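SG7.AF (Anopheles freeborni, PDB 6XL7) inhibits the alternative pathway of host complement as a mosquito salivary protein, acting on the activated C3 convertase C3bBb. Local coordinates at residues Y87-D90 against C91-A95; K10-R13 against R14-F17. One frame throughout, in Å; residues are numbered along the deposited sequence.

In the fold
The two contacts sit at opposite kinds of helix end in one small, mainly helical chain. Contact 2 comes first along the sequence, where helix 2-13 runs out into the loop that leads to helix 23-46; contact 1 follows much later, at the start of helix 89-113. Their centres lie about 24 Å apart and their nearest atoms about 11 Å, so they do not touch. Leu92 of contact 1 touches both helices 23-46 and 56-77, while in contact 2 Phe12 packs on helix 23-46 and Thr11 on helix 56-77. The two contacts thus join different helix ends to the same pair of helices within one helical bundle.

Contact 1: residues Y87-D90 against C91-A95; sequences YSVD and CLEAA
Ser88 OG has two polar partners: it accepts from Cys91 N at 3.1 Å, with an N-H...O angle of 166°, and is also hydrogen-bonded to Asn85 O in the preceding loop. The first bond makes Ser88 the N-cap of helix 89-113. Its hydroxyl stands between its own backbone N and carbonyl carbon (chi1 63°), which carries OG across the first turn to the Cys91 amide. SG of Cys91 lies 3.4 Å from the same OG, and is bonded to Cys81 SG in the loop before the helix. Behind the cap the helical bonds begin at once: Leu92 N donates to Ser88 O at 3.0 Å, and Glu93 N to Val89 O at 2.8 Å, the shorter of the two. Ala94 N to Asp90 O continues the series.

On the outer surface the Glu93 chain, extended beyond CG, crosses the Val89 side chain, and its OE1 comes within 3.6 Å of Val89 CG1. The other oxygen, OE2, lies 4.4 Å from Asp90 OD1. One water sits between these two carboxylates and donates to both, at 2.7 Å to Asp90 OD1 and equally to Glu93 OE2. Leu92 turns inward instead, against Phe73 and Phe77 of helix 56-77 and Val24 of helix 23-46.

The water bridge should ease the repulsion between the two acids, and their negative charge at the amino end of a helix probably interacts favourably with its dipole. The cap satisfies the Cys91 amide at the helix start, and the disulfide ties that first turn to the preceding loop.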
loop_
_atom_site.group_PDB
_atom_site.type_symbol
_atom_site.label_atom_id
_atom_site.label_comp_id
_atom_site.label_asym_id
_atom_site.label_seq_id
_atom_site.Cartn_x
_atom_site.Cartn_y
_atom_site.Cartn_z
ATOM N N TYR A 87 18.781 -8.354 7.499
ATOM C CA TYR A 87 18.423 -7.061 8.081
ATOM C C TYR A 87 19.327 -5.929 7.602
ATOM O O TYR A 87 19.283 -4.826 8.163
ATOM C CB TYR A 87 18.332 -7.094 9.617
ATOM C CG TYR A 87 17.492 -8.233 10.170
ATOM C CD1 TYR A 87 16.145 -8.061 10.438
ATOM C CD2 TYR A 87 18.053 -9.480 10.428
ATOM C CE1 TYR A 87 15.374 -9.091 10.950
ATOM C CE2 TYR A 87 17.288 -10.522 10.929
ATOM C CZ TYR A 87 15.947 -10.319 11.188
ATOM O OH TYR A 87 15.176 -11.345 11.694
ATOM N N SER A 88 20.121 -6.151 6.555
ATOM C CA SER A 88 21.041 -5.126 6.079
ATOM C C SER A 88 20.363 -4.201 5.072
ATOM O O SER A 88 19.355 -4.540 4.448
ATOM C CB SER A 88 22.271 -5.750 5.415
ATOM O OG SER A 88 21.899 -6.482 4.260
ATOM N N VAL A 89 20.969 -3.027 4.896
ATOM C CA VAL A 89 20.536 -2.097 3.858
ATOM C C VAL A 89 20.642 -2.741 2.480
ATOM O O VAL A 89 19.794 -2.510 1.607
ATOM C CB VAL A 89 21.345 -0.789 3.956
ATOM C CG1 VAL A 89 21.120 0.089 2.730
ATOM C CG2 VAL A 89 20.960 -0.031 5.223
ATOM N N ASP A 90 21.662 -3.581 2.266
ATOM C CA ASP A 90 21.795 -4.237 0.968
ATOM C C ASP A 90 20.640 -5.197 0.702
ATOM O O ASP A 90 20.121 -5.245 -0.418
ATOM C CB ASP A 90 23.153 -4.931 0.844
ATOM C CG ASP A 90 24.309 -3.944 0.709
ATOM O OD1 ASP A 90 24.094 -2.847 0.153
ATOM O OD2 ASP A 90 25.430 -4.281 1.144
ATOM N N CYS A 91 20.209 -5.960 1.711
ATOM C CA CYS A 91 19.001 -6.772 1.529
ATOM C C CYS A 91 17.797 -5.898 1.214
ATOM O O CYS A 91 17.004 -6.213 0.318
ATOM C CB CYS A 91 18.686 -7.602 2.776
ATOM S SG CYS A 91 19.845 -8.971 3.106
ATOM N N LEU A 92 17.641 -4.796 1.952
ATOM C CA LEU A 92 16.503 -3.904 1.748
ATOM C C LEU A 92 16.484 -3.368 0.322
ATOM O O LEU A 92 15.450 -3.412 -0.355
ATOM C CB LEU A 92 16.598 -2.749 2.743
ATOM C CG LEU A 92 15.364 -1.861 2.863
ATOM C CD1 LEU A 92 14.197 -2.650 3.414
ATOM C CD2 LEU A 92 15.679 -0.697 3.773
ATOM N N GLU A 93 17.624 -2.861 -0.152
ATOM C CA GLU A 93 17.670 -2.238 -1.469
ATOM C C GLU A 93 17.470 -3.264 -2.576
ATOM O O GLU A 93 16.917 -2.935 -3.631
ATOM C CB GLU A 93 18.982 -1.470 -1.641
ATOM C CG GLU A 93 19.080 -0.291 -0.687
ATOM C CD GLU A 93 20.328 0.546 -0.891
ATOM O OE1 GLU A 93 20.339 1.698 -0.417
ATOM O OE2 GLU A 93 21.299 0.066 -1.510
ATOM N N ALA A 94 17.888 -4.507 -2.350
ATOM C CA ALA A 94 17.679 -5.543 -3.355
ATOM C C ALA A 94 16.212 -5.935 -3.480
ATOM O O ALA A 94 15.798 -6.424 -4.537
ATOM C CB ALA A 94 18.536 -6.765 -3.029
ATOM N N ALA A 95 15.424 -5.746 -2.420
ATOM C CA ALA A 95 14.015 -6.132 -2.421
ATOM C C ALA A 95 13.077 -4.962 -2.685
ATOM O O ALA A 95 11.899 -5.189 -2.988
ATOM C CB ALA A 95 13.643 -6.770 -1.074
HETATM O O HOH W 1 22.686 -2.141 -1.988
#

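Contact 2: residues K10-R13 against R14-F17; sequences KTFR and RIDF. With SO4 (sulfate ion), chain B.
The backbone leaves its helix as the i to i+4 pattern gives way to two i to i+3 bonds, Arg14 N to Thr11 O at 3.0 Å and Ile15 N to Phe12 O at 2.9 Å. Outside, two arginines grip a sulfate ion, probably taken from the crystallisation liquor, with the Lys10 chain beside it. Arg13 meets it with the edge of its guanidinium: NH1 donates to sulfate O3 and NH2 to O4, the latter at 2.8 Å and nearly straight (174°). A bend at chi3 (50°) swings this group back toward the anion. In the modelled conformer, one of two, Arg14 NH1 donates to sulfate O2 at 2.8 Å, a contact that is less certain. In that conformer Lys10 runs alongside Arg14, pointing the same way; Lys10 CG lies over the centre of one face of the Arg14 guanidinium, and its CE approaches Arg14 NH1 to 3.2 Å. The same CE lies 3.5 Å from sulfate O4.

On the inner side Phe12 and Ile15 lie side by side, CD1 to CD1 at 3.9 Å. Phe12 packs against Val33 and Leu37 of helix 23-46, and Thr11 rests on Leu59, Met62 and Val63 of helix 56-77.

This helix end is thus two-faced, apolar toward the bundle and basic outside. Arg13 gives two hydrogen bonds, and one conformer of Arg14 a third; the positive surface probably stabilises the bound sulfate.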
loop_
_atom_site.group_PDB
_atom_site.type_symbol
_atom_site.label_atom_id
_atom_site.label_comp_id
_atom_site.label_asym_id
_atom_site.label_seq_id
_atom_site.Cartn_x
_atom_site.Cartn_y
_atom_site.Cartn_z
ATOM N N LYS A 10 -9.516 5.781 5.966
ATOM C CA LYS A 10 -9.964 4.745 6.892
ATOM C C LYS A 10 -9.445 3.382 6.454
ATOM O O LYS A 10 -8.965 2.590 7.279
ATOM C CB LYS A 10 -11.488 4.754 6.946
ATOM C CG LYS A 10 -12.107 3.586 7.701
ATOM C CD LYS A 10 -13.616 3.732 7.700
ATOM C CE LYS A 10 -14.302 2.530 8.314
ATOM N NZ LYS A 10 -15.775 2.597 8.118
ATOM N N THR A 11 -9.489 3.118 5.153
ATOM C CA THR A 11 -8.954 1.871 4.618
ATOM C C THR A 11 -7.437 1.800 4.780
ATOM O O THR A 11 -6.894 0.741 5.115
ATOM C CB THR A 11 -9.399 1.721 3.161
ATOM O OG1 THR A 11 -10.767 1.295 3.141
ATOM C CG2 THR A 11 -8.563 0.698 2.417
ATOM N N PHE A 12 -6.725 2.913 4.562
ATOM C CA PHE A 12 -5.276 2.888 4.746
ATOM C C PHE A 12 -4.895 2.622 6.195
ATOM O O PHE A 12 -3.868 1.980 6.456
ATOM C CB PHE A 12 -4.617 4.179 4.230
ATOM C CG PHE A 12 -4.353 4.171 2.752
ATOM C CD1 PHE A 12 -3.213 3.566 2.249
ATOM C CD2 PHE A 12 -5.251 4.736 1.864
ATOM C CE1 PHE A 12 -2.980 3.526 0.886
ATOM C CE2 PHE A 12 -5.015 4.710 0.493
ATOM C CZ PHE A 12 -3.883 4.092 0.006
ATOM N N ARG A 13 -5.703 3.097 7.151
ATOM C CA ARG A 13 -5.453 2.793 8.557
ATOM C C ARG A 13 -5.410 1.289 8.798
ATOM O O ARG A 13 -4.707 0.824 9.703
ATOM C CB ARG A 13 -6.516 3.468 9.430
ATOM C CG ARG A 13 -6.450 3.088 10.897
ATOM C CD ARG A 13 -7.342 3.974 11.755
ATOM N NE ARG A 13 -8.710 4.093 11.258
ATOM C CZ ARG A 13 -9.650 3.167 11.426
ATOM N NH1 ARG A 13 -9.353 2.028 12.050
ATOM N NH2 ARG A 13 -10.875 3.372 10.959
ATOM N N ARG A 14 -6.126 0.512 7.985
ATOM C CA ARG A 14 -6.138 -0.937 8.130
ATOM C C ARG A 14 -4.887 -1.604 7.561
ATOM O O ARG A 14 -4.689 -2.802 7.796
ATOM C CB ARG A 14 -7.429 -1.513 7.529
ATOM C CG ARG A 14 -8.679 -1.187 8.356
ATOM C CD ARG A 14 -9.943 -1.047 7.502
ATOM N NE ARG A 14 -11.146 -0.861 8.313
ATOM C CZ ARG A 14 -12.362 -0.660 7.814
ATOM N NH1 ARG A 14 -13.398 -0.510 8.629
ATOM N NH2 ARG A 14 -12.545 -0.606 6.501
ATOM N N ILE A 15 -4.053 -0.865 6.831
ATOM C CA ILE A 15 -2.749 -1.354 6.365
ATOM C C ILE A 15 -1.778 -1.058 7.497
ATOM O O ILE A 15 -1.224 0.037 7.602
ATOM C CB ILE A 15 -2.324 -0.695 5.057
ATOM C CG1 ILE A 15 -3.236 -1.141 3.913
ATOM C CG2 ILE A 15 -0.867 -1.036 4.725
ATOM C CD1 ILE A 15 -3.053 -0.349 2.629
ATOM N N ASP A 16 -1.571 -2.047 8.358
ATOM C CA ASP A 16 -0.774 -1.843 9.553
ATOM C C ASP A 16 0.696 -2.126 9.285
ATOM O O ASP A 16 1.062 -2.844 8.352
ATOM C CB ASP A 16 -1.275 -2.725 10.692
ATOM C CG ASP A 16 -1.261 -4.195 10.335
ATOM O OD1 ASP A 16 -1.215 -4.516 9.128
ATOM O OD2 ASP A 16 -1.304 -5.031 11.262
ATOM N N PHE A 17 1.538 -1.533 10.124
ATOM C CA PHE A 17 2.974 -1.748 10.108
ATOM C C PHE A 17 3.403 -2.241 11.481
ATOM O O PHE A 17 2.927 -1.739 12.505
ATOM C CB PHE A 17 3.695 -0.442 9.778
ATOM C CG PHE A 17 3.358 0.100 8.417
ATOM C CD1 PHE A 17 2.263 0.924 8.235
ATOM C CD2 PHE A 17 4.130 -0.226 7.314
ATOM C CE1 PHE A 17 1.949 1.421 6.984
ATOM C CE2 PHE A 17 3.818 0.267 6.060
ATOM C CZ PHE A 17 2.730 1.087 5.891
HETATM S S SO4 B . -12.735 0.250 12.017
HETATM O O1 SO4 B . -13.051 0.329 13.441
HETATM O O2 SO4 B . -13.588 -0.755 11.388
HETATM O O3 SO4 B . -11.339 -0.132 11.842
HETATM O O4 SO4 B . -12.981 1.553 11.399
HETATM O O HOH W 2 -1.359 2.500 8.207
#